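Local coordinates for protein protease Do-like 2, chloroplastic (PDB 4FLN) that performs, as a chloroplast serine protease, the primary cleavage of the photodamaged D1 protein in plant photosystem II, at residues B[99-104]-B[124-129]; B[106-111]-B[130-135]; B[152-157]-B[193-198]. One frame throughout, in Å; residues are numbered along the deposited sequence.

Overall arrangement
All three contacts belong to the protease part of the chain, which has the two-barrel fold of chymotrypsin-like enzymes. Interaction 1 lies in the core of the first barrel, where strands 96-102 and 123-129 meet purely through aliphatic side chains. Interaction 2 closes an end of that barrel; it is partly buried and uses aromatic rings inside and charged groups at its rim. Probable hydrogen bonds join the two: Tyr110 N with Val101 O between neighbouring strands and Trp134 NE1 with Val128 O from the loop. Interaction 3 is buried in the second barrel and joins 152-157 to the loop before the serine, mixing one apolar touch with close backbone packing. Arg104 against Tyr157 links it to interaction 1.

Interaction 1: residues B[99-104]-B[124-129]; sequences VKVKRR and ALLSVE
Val99 and Leu126 meet because each torsion sends a methyl inward: CG1 of Val99 stands opposite the backbone nitrogen (chi1 177°), and Leu126, with CG opposite its carbonyl carbon (chi1 -52°), extends CD1 to it. The two side chains cross at roughly a right angle, Val99 CG1 lying 4.2 Å from Leu126 CD1. The same leucine methyl, Leu126 CD1, is 4.4 Å from Val101 CG1, so it lies against both valines of strand 96-102. Val101 turns its other branch to Val128; the two side chains run alongside each other in opposite senses, CG2 of Val101 3.6 Å from CG2 of Val128.

Strands 96-102 and 123-129 flank strand 110-118 in the first six-stranded barrel of the chymotrypsin-like fold. The axes of 99-102 and 124-129 pass 9.1 Å apart at 72°; no backbone hydrogen bond joins the two segments, and their contact is made by side chains that fill the barrel interior. Strand alternation explains the residue types: Val99 and Val101 point inward, whereas Lys100 points away and packs on Glu432 of a third subunit. Cys55 and Val51 of strand 50-57 and Leu86 of strand 85-88 continue the apolar lining.

Branched aliphatic residues suit this place, being compact and favourable to extended backbone. With no polar group in the contact, cohesion rests on van der Waals packing and the exclusion of water, without directional bonds between these side chains.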
# COMPACT_ATOMS: atom_id res chain seq x y z
N VAL B 99 -7.82 -39.37 -0.28
CA VAL B 99 -6.67 -39.17 -1.13
C VAL B 99 -6.81 -40.01 -2.38
O VAL B 99 -7.04 -41.23 -2.31
CB VAL B 99 -5.38 -39.51 -0.37
CG1 VAL B 99 -4.17 -39.36 -1.29
CG2 VAL B 99 -5.24 -38.61 0.85
N LYS B 100 -6.68 -39.36 -3.53
CA LYS B 100 -6.89 -40.02 -4.80
C LYS B 100 -5.70 -39.77 -5.71
O LYS B 100 -5.10 -38.70 -5.68
CB LYS B 100 -8.18 -39.49 -5.45
CG LYS B 100 -9.05 -38.67 -4.51
CD LYS B 100 -9.77 -37.53 -5.23
CE LYS B 100 -10.49 -36.60 -4.26
NZ LYS B 100 -11.05 -35.39 -4.94
N VAL B 101 -5.35 -40.75 -6.52
CA VAL B 101 -4.21 -40.59 -7.40
C VAL B 101 -4.54 -40.97 -8.84
O VAL B 101 -5.37 -41.85 -9.09
CB VAL B 101 -3.01 -41.41 -6.91
CG1 VAL B 101 -2.48 -40.81 -5.62
CG2 VAL B 101 -3.40 -42.86 -6.71
N LYS B 102 -3.89 -40.31 -9.78
CA LYS B 102 -4.22 -40.51 -11.18
C LYS B 102 -2.94 -40.81 -11.96
O LYS B 102 -1.97 -40.07 -11.89
CB LYS B 102 -4.92 -39.26 -11.73
CG LYS B 102 -5.53 -39.42 -13.12
CD LYS B 102 -6.36 -38.18 -13.46
CE LYS B 102 -6.93 -38.24 -14.89
NZ LYS B 102 -5.89 -37.98 -15.93
N ARG B 103 -2.95 -41.92 -12.69
CA ARG B 103 -1.82 -42.31 -13.51
C ARG B 103 -1.71 -41.36 -14.70
O ARG B 103 -2.69 -40.73 -15.09
CB ARG B 103 -1.97 -43.76 -13.98
CG ARG B 103 -0.84 -44.68 -13.54
CD ARG B 103 -1.38 -46.01 -13.04
NE ARG B 103 -2.21 -46.69 -14.03
CZ ARG B 103 -1.80 -47.72 -14.77
NH1 ARG B 103 -0.57 -48.19 -14.63
NH2 ARG B 103 -2.63 -48.27 -15.64
N ARG B 104 -0.51 -41.23 -15.27
CA ARG B 104 -0.36 -40.42 -16.47
C ARG B 104 -0.96 -41.14 -17.66
O ARG B 104 -0.58 -42.27 -17.96
CB ARG B 104 1.11 -40.14 -16.73
CG ARG B 104 1.34 -39.14 -17.84
CD ARG B 104 2.57 -39.48 -18.62
NE ARG B 104 3.05 -38.33 -19.38
CZ ARG B 104 4.10 -38.38 -20.19
NH1 ARG B 104 4.76 -39.52 -20.35
NH2 ARG B 104 4.48 -37.29 -20.85
N ALA B 124 5.66 -38.55 2.78
CA ALA B 124 4.57 -39.47 3.07
C ALA B 124 4.59 -40.61 2.08
O ALA B 124 4.95 -40.43 0.92
CB ALA B 124 3.24 -38.75 3.05
N LEU B 125 4.24 -41.79 2.57
CA LEU B 125 4.14 -42.96 1.73
C LEU B 125 2.67 -43.23 1.52
O LEU B 125 1.86 -42.98 2.42
CB LEU B 125 4.82 -44.14 2.40
CG LEU B 125 5.81 -44.92 1.53
CD1 LEU B 125 6.69 -43.97 0.76
CD2 LEU B 125 6.64 -45.85 2.40
N LEU B 126 2.30 -43.72 0.34
CA LEU B 126 0.92 -44.09 0.09
C LEU B 126 0.85 -45.49 -0.50
O LEU B 126 1.75 -45.92 -1.24
CB LEU B 126 0.25 -43.10 -0.87
CG LEU B 126 0.27 -41.59 -0.61
CD1 LEU B 126 -0.31 -40.88 -1.82
CD2 LEU B 126 -0.51 -41.23 0.63
N SER B 127 -0.24 -46.19 -0.19
CA SER B 127 -0.52 -47.49 -0.80
C SER B 127 -1.72 -47.32 -1.71
O SER B 127 -2.53 -46.41 -1.51
CB SER B 127 -0.80 -48.56 0.26
OG SER B 127 -2.00 -48.28 0.97
N VAL B 128 -1.81 -48.15 -2.74
CA VAL B 128 -2.93 -48.05 -3.67
C VAL B 128 -3.62 -49.38 -3.98
O VAL B 128 -2.97 -50.42 -4.07
CB VAL B 128 -2.55 -47.33 -4.97
CG1 VAL B 128 -3.22 -47.99 -6.17
CG2 VAL B 128 -2.94 -45.87 -4.88
N GLU B 129 -4.94 -49.31 -4.13
CA GLU B 129 -5.76 -50.47 -4.46
C GLU B 129 -6.68 -50.23 -5.67
O GLU B 129 -7.56 -49.37 -5.62
CB GLU B 129 -6.57 -50.90 -3.24
CG GLU B 129 -7.19 -49.75 -2.48
CD GLU B 129 -8.21 -50.21 -1.46
OE1 GLU B 129 -8.44 -51.44 -1.37
OE2 GLU B 129 -8.79 -49.36 -0.76

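Interaction 2: residues B[106-111]-B[130-135]; sequences DDRKYV and SEDFWK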
# COMPACT_ATOMS: atom_id res chain seq x y z
N ASP B 106 -4.20 -41.94 -18.00
CA ASP B 106 -5.29 -42.79 -17.54
C ASP B 106 -6.39 -41.88 -17.00
O ASP B 106 -6.16 -41.12 -16.06
CB ASP B 106 -4.80 -43.73 -16.44
CG ASP B 106 -5.78 -44.85 -16.11
OD1 ASP B 106 -6.95 -44.78 -16.56
OD2 ASP B 106 -5.38 -45.81 -15.40
N ASP B 107 -7.58 -41.93 -17.60
CA ASP B 107 -8.65 -41.02 -17.21
C ASP B 107 -9.13 -41.23 -15.77
O ASP B 107 -9.29 -40.27 -15.01
CB ASP B 107 -9.82 -41.10 -18.20
CG ASP B 107 -10.36 -39.73 -18.57
OD1 ASP B 107 -9.63 -38.73 -18.40
OD2 ASP B 107 -11.52 -39.65 -19.06
N ARG B 108 -9.35 -42.49 -15.40
CA ARG B 108 -9.85 -42.87 -14.08
C ARG B 108 -8.92 -42.43 -12.93
O ARG B 108 -7.70 -42.54 -13.03
CB ARG B 108 -10.07 -44.38 -14.02
CG ARG B 108 -10.64 -44.92 -12.71
CD ARG B 108 -10.50 -46.45 -12.64
NE ARG B 108 -11.00 -47.01 -11.39
CZ ARG B 108 -10.88 -48.29 -11.04
NH1 ARG B 108 -10.28 -49.15 -11.85
NH2 ARG B 108 -11.37 -48.72 -9.88
N LYS B 109 -9.51 -41.93 -11.85
CA LYS B 109 -8.78 -41.68 -10.60
C LYS B 109 -8.81 -42.93 -9.72
O LYS B 109 -9.82 -43.64 -9.69
CB LYS B 109 -9.41 -40.52 -9.84
CG LYS B 109 -8.72 -39.18 -10.03
CD LYS B 109 -9.71 -38.11 -10.47
CE LYS B 109 -9.67 -36.92 -9.53
NZ LYS B 109 -10.52 -35.80 -10.02
N TYR B 110 -7.73 -43.19 -9.00
CA TYR B 110 -7.75 -44.29 -8.03
C TYR B 110 -7.68 -43.74 -6.61
O TYR B 110 -7.51 -42.54 -6.41
CB TYR B 110 -6.60 -45.26 -8.31
CG TYR B 110 -6.78 -45.99 -9.62
CD1 TYR B 110 -6.46 -45.38 -10.82
CD2 TYR B 110 -7.29 -47.28 -9.66
CE1 TYR B 110 -6.63 -46.03 -12.03
CE2 TYR B 110 -7.46 -47.95 -10.86
CZ TYR B 110 -7.13 -47.31 -12.04
OH TYR B 110 -7.29 -47.96 -13.24
N VAL B 111 -7.79 -44.62 -5.63
CA VAL B 111 -7.93 -44.17 -4.25
C VAL B 111 -6.81 -44.70 -3.38
O VAL B 111 -6.52 -45.90 -3.37
CB VAL B 111 -9.32 -44.55 -3.69
CG1 VAL B 111 -9.52 -46.06 -3.79
CG2 VAL B 111 -9.49 -44.04 -2.26
N SER B 130 -6.46 -50.98 -6.75
CA SER B 130 -5.45 -52.02 -6.80
C SER B 130 -5.40 -52.67 -8.18
O SER B 130 -6.28 -52.45 -9.01
CB SER B 130 -5.74 -53.12 -5.76
OG SER B 130 -4.91 -53.01 -4.62
N GLU B 131 -4.33 -53.43 -8.42
CA GLU B 131 -4.32 -54.48 -9.43
C GLU B 131 -4.54 -54.01 -10.86
O GLU B 131 -4.33 -54.77 -11.81
CB GLU B 131 -5.34 -55.56 -9.07
N ASP B 132 -4.94 -52.76 -11.02
CA ASP B 132 -5.17 -52.16 -12.32
C ASP B 132 -4.20 -51.00 -12.43
O ASP B 132 -3.35 -50.94 -13.33
CB ASP B 132 -6.62 -51.68 -12.48
CG ASP B 132 -7.42 -52.54 -13.46
OD1 ASP B 132 -6.82 -53.17 -14.36
OD2 ASP B 132 -8.66 -52.59 -13.35
N PHE B 133 -4.33 -50.07 -11.48
CA PHE B 133 -3.37 -49.00 -11.29
C PHE B 133 -1.95 -49.57 -11.41
O PHE B 133 -1.18 -49.15 -12.28
CB PHE B 133 -3.57 -48.42 -9.90
CG PHE B 133 -2.62 -47.31 -9.55
CD1 PHE B 133 -2.96 -45.99 -9.79
CD2 PHE B 133 -1.41 -47.59 -8.96
CE1 PHE B 133 -2.10 -44.97 -9.46
CE2 PHE B 133 -0.54 -46.56 -8.64
CZ PHE B 133 -0.89 -45.25 -8.88
N TRP B 134 -1.62 -50.50 -10.53
CA TRP B 134 -0.28 -51.10 -10.50
C TRP B 134 0.09 -51.93 -11.73
O TRP B 134 1.23 -52.38 -11.83
CB TRP B 134 -0.11 -51.93 -9.23
CG TRP B 134 -0.16 -51.08 -8.02
CD1 TRP B 134 -1.18 -51.00 -7.11
CD2 TRP B 134 0.84 -50.16 -7.58
NE1 TRP B 134 -0.86 -50.09 -6.13
CE2 TRP B 134 0.38 -49.57 -6.40
CE3 TRP B 134 2.10 -49.80 -8.07
CZ2 TRP B 134 1.12 -48.62 -5.70
CZ3 TRP B 134 2.83 -48.86 -7.38
CH2 TRP B 134 2.34 -48.28 -6.20
N LYS B 135 -0.86 -52.16 -12.63
CA LYS B 135 -0.58 -52.95 -13.83
C LYS B 135 0.47 -52.28 -14.73
O LYS B 135 0.33 -51.11 -15.10
CB LYS B 135 -1.86 -53.22 -14.61
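Tyr110 and Phe133 form a T-shaped, edge-to-face pair at one end of the first chymotrypsin-like barrel, where the start of strand 110-118 meets the loop that follows strand 123-129. Phe133 directs its edge at the face of Tyr110; the ring centroids are 5.5 Å apart and the planes 69° from each other. Phe133 CB sits almost on the tyrosine ring normal, 3.9 Å from the Tyr110 centroid, as a CH-pi contact. The backbone places that CB; chi1 of 179° then swings the ring so that Phe133 CD1 lies 3.7 Å from Tyr110 CD1.

The opposite face of Tyr110 carries the aliphatic CG of Arg108 near its rim. A broad, flat tyrosine suits such a place, offering two faces to packing. Toward solvent, Asp132 brings CB to within 3.9 Å of Tyr110 OH. Asp132 OD2 lies 4.1 Å from Arg108 NH1, at the edge of the guanidinium, so any attraction is probably weak and not a salt bridge; an exposed acid suits this rim.

Phe133, wholly apolar, suits the buried side, where it touches Val101, Val128 and Leu86 and helps to cover the barrel end. Just before strand 110-118, Asp107 OD1 is hydrogen-bonded to Thr313 OG1 of a second subunit. A type I turn carries Asp132 and Phe133, closed by Lys135 N to Asp132 O at 2.9 Å.

Interaction 3: residues B[152-157]-B[193-198]; sequences VTVVGY and AAINPG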
# COMPACT_ATOMS: atom_id res chain seq x y z
N VAL B 152 19.92 -31.70 -13.09
CA VAL B 152 18.72 -32.24 -12.45
C VAL B 152 17.47 -31.90 -13.25
O VAL B 152 17.38 -30.83 -13.84
CB VAL B 152 18.53 -31.71 -11.02
CG1 VAL B 152 17.48 -32.53 -10.28
CG2 VAL B 152 19.82 -31.76 -10.27
N THR B 153 16.50 -32.81 -13.28
CA THR B 153 15.18 -32.45 -13.77
C THR B 153 14.14 -32.85 -12.73
O THR B 153 14.23 -33.93 -12.13
CB THR B 153 14.81 -33.08 -15.15
OG1 THR B 153 14.51 -34.47 -14.98
CG2 THR B 153 15.94 -32.93 -16.14
N VAL B 154 13.18 -31.96 -12.52
CA VAL B 154 12.07 -32.19 -11.61
C VAL B 154 10.83 -32.48 -12.44
O VAL B 154 10.55 -31.76 -13.40
CB VAL B 154 11.85 -30.93 -10.76
CG1 VAL B 154 10.45 -30.91 -10.14
CG2 VAL B 154 12.93 -30.82 -9.70
N VAL B 155 10.11 -33.54 -12.10
CA VAL B 155 8.89 -33.93 -12.80
C VAL B 155 7.66 -33.92 -11.89
O VAL B 155 7.69 -34.47 -10.79
CB VAL B 155 9.04 -35.33 -13.42
CG1 VAL B 155 7.75 -35.76 -14.07
CG2 VAL B 155 10.17 -35.33 -14.43
N GLY B 156 6.58 -33.31 -12.36
CA GLY B 156 5.38 -33.20 -11.55
C GLY B 156 4.17 -32.68 -12.30
O GLY B 156 4.20 -32.49 -13.51
N TYR B 157 3.09 -32.46 -11.57
CA TYR B 157 1.86 -31.98 -12.18
C TYR B 157 1.52 -30.58 -11.69
O TYR B 157 1.09 -30.40 -10.56
CB TYR B 157 0.71 -32.94 -11.87
CG TYR B 157 0.91 -34.30 -12.49
CD1 TYR B 157 0.37 -34.61 -13.73
CD2 TYR B 157 1.66 -35.27 -11.84
CE1 TYR B 157 0.56 -35.85 -14.30
CE2 TYR B 157 1.86 -36.52 -12.41
CZ TYR B 157 1.31 -36.80 -13.64
OH TYR B 157 1.49 -38.04 -14.21
N ALA B 193 16.52 -24.26 -10.76
CA ALA B 193 15.25 -24.09 -11.47
C ALA B 193 14.08 -23.96 -10.50
O ALA B 193 14.05 -24.61 -9.46
CB ALA B 193 15.02 -25.26 -12.42
N ALA B 194 13.11 -23.12 -10.84
CA ALA B 194 11.95 -22.93 -9.97
C ALA B 194 10.98 -24.10 -10.10
O ALA B 194 10.93 -24.77 -11.14
CB ALA B 194 11.26 -21.61 -10.26
N ILE B 195 10.20 -24.33 -9.04
CA ILE B 195 9.28 -25.46 -8.97
C ILE B 195 7.84 -25.02 -8.68
O ILE B 195 7.59 -24.24 -7.76
CB ILE B 195 9.74 -26.47 -7.90
CG1 ILE B 195 11.19 -26.90 -8.17
CG2 ILE B 195 8.82 -27.69 -7.87
CD1 ILE B 195 11.76 -27.88 -7.16
N ASN B 196 6.89 -25.51 -9.48
CA ASN B 196 5.47 -25.24 -9.28
C ASN B 196 4.93 -25.99 -8.07
O ASN B 196 5.21 -27.18 -7.88
CB ASN B 196 4.70 -25.63 -10.55
CG ASN B 196 3.18 -25.47 -10.42
OD1 ASN B 196 2.58 -25.84 -9.41
ND2 ASN B 196 2.56 -24.92 -11.45
N PRO B 197 4.12 -25.31 -7.24
CA PRO B 197 3.60 -25.94 -6.02
C PRO B 197 3.02 -27.31 -6.29
O PRO B 197 3.32 -28.26 -5.57
CB PRO B 197 2.49 -24.98 -5.59
CG PRO B 197 2.60 -23.76 -6.49
CD PRO B 197 3.86 -23.87 -7.27
N GLY B 198 2.21 -27.42 -7.35
CA GLY B 198 1.66 -28.71 -7.73
C GLY B 198 2.73 -29.74 -8.03
O GLY B 198 2.45 -30.94 -8.06
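From 154 to 157 and from 195 to 198 the two chains run 27° apart, converging from 7.7 Å between the CA atoms of Val154 and Ile195 to 5.5 Å between those of Tyr157 and Gly198. They belong to the second barrel of the chymotrypsin-like fold, and the loop leads into the Gly-Asn-Ser motif of Ser200, which by similarity is the charge-relay serine.

At the wide end the contact is aliphatic. Ile195 starts out alongside rather than toward the strand, but its extended branch (chi2 179°) carries CD1 of Ile195 to Val154 CG2, 4.1 Å away, where the two side chains cross at about a right angle. The longer isoleucine thus spans the separation of the two backbones. Ala215 of strand 211-216 touches both residues, so the pair is buried against that strand.

At the narrow end main chains pack instead. Gly198, without a side chain, lets the backbones approach; Ser77 OG bonds both Tyr157 N and Gly198 O and so ties the segments together. The CB of Tyr157 points away from 193-198, and its OH is hydrogen-bonded to Val50 O.

By its place two residues before the serine, Gly198 probably corresponds to the oxyanion-hole glycine of the family. In this resting-state hexamer its N-H instead points into an Asx turn and may not be available to an oxyanion, while Ser200 OG is bonded to Pro197 O. Gly198 N donates to Asn196 OD1 at 2.6 Å, bent to 137° at the hydrogen but in the carbonyl plane of the amide.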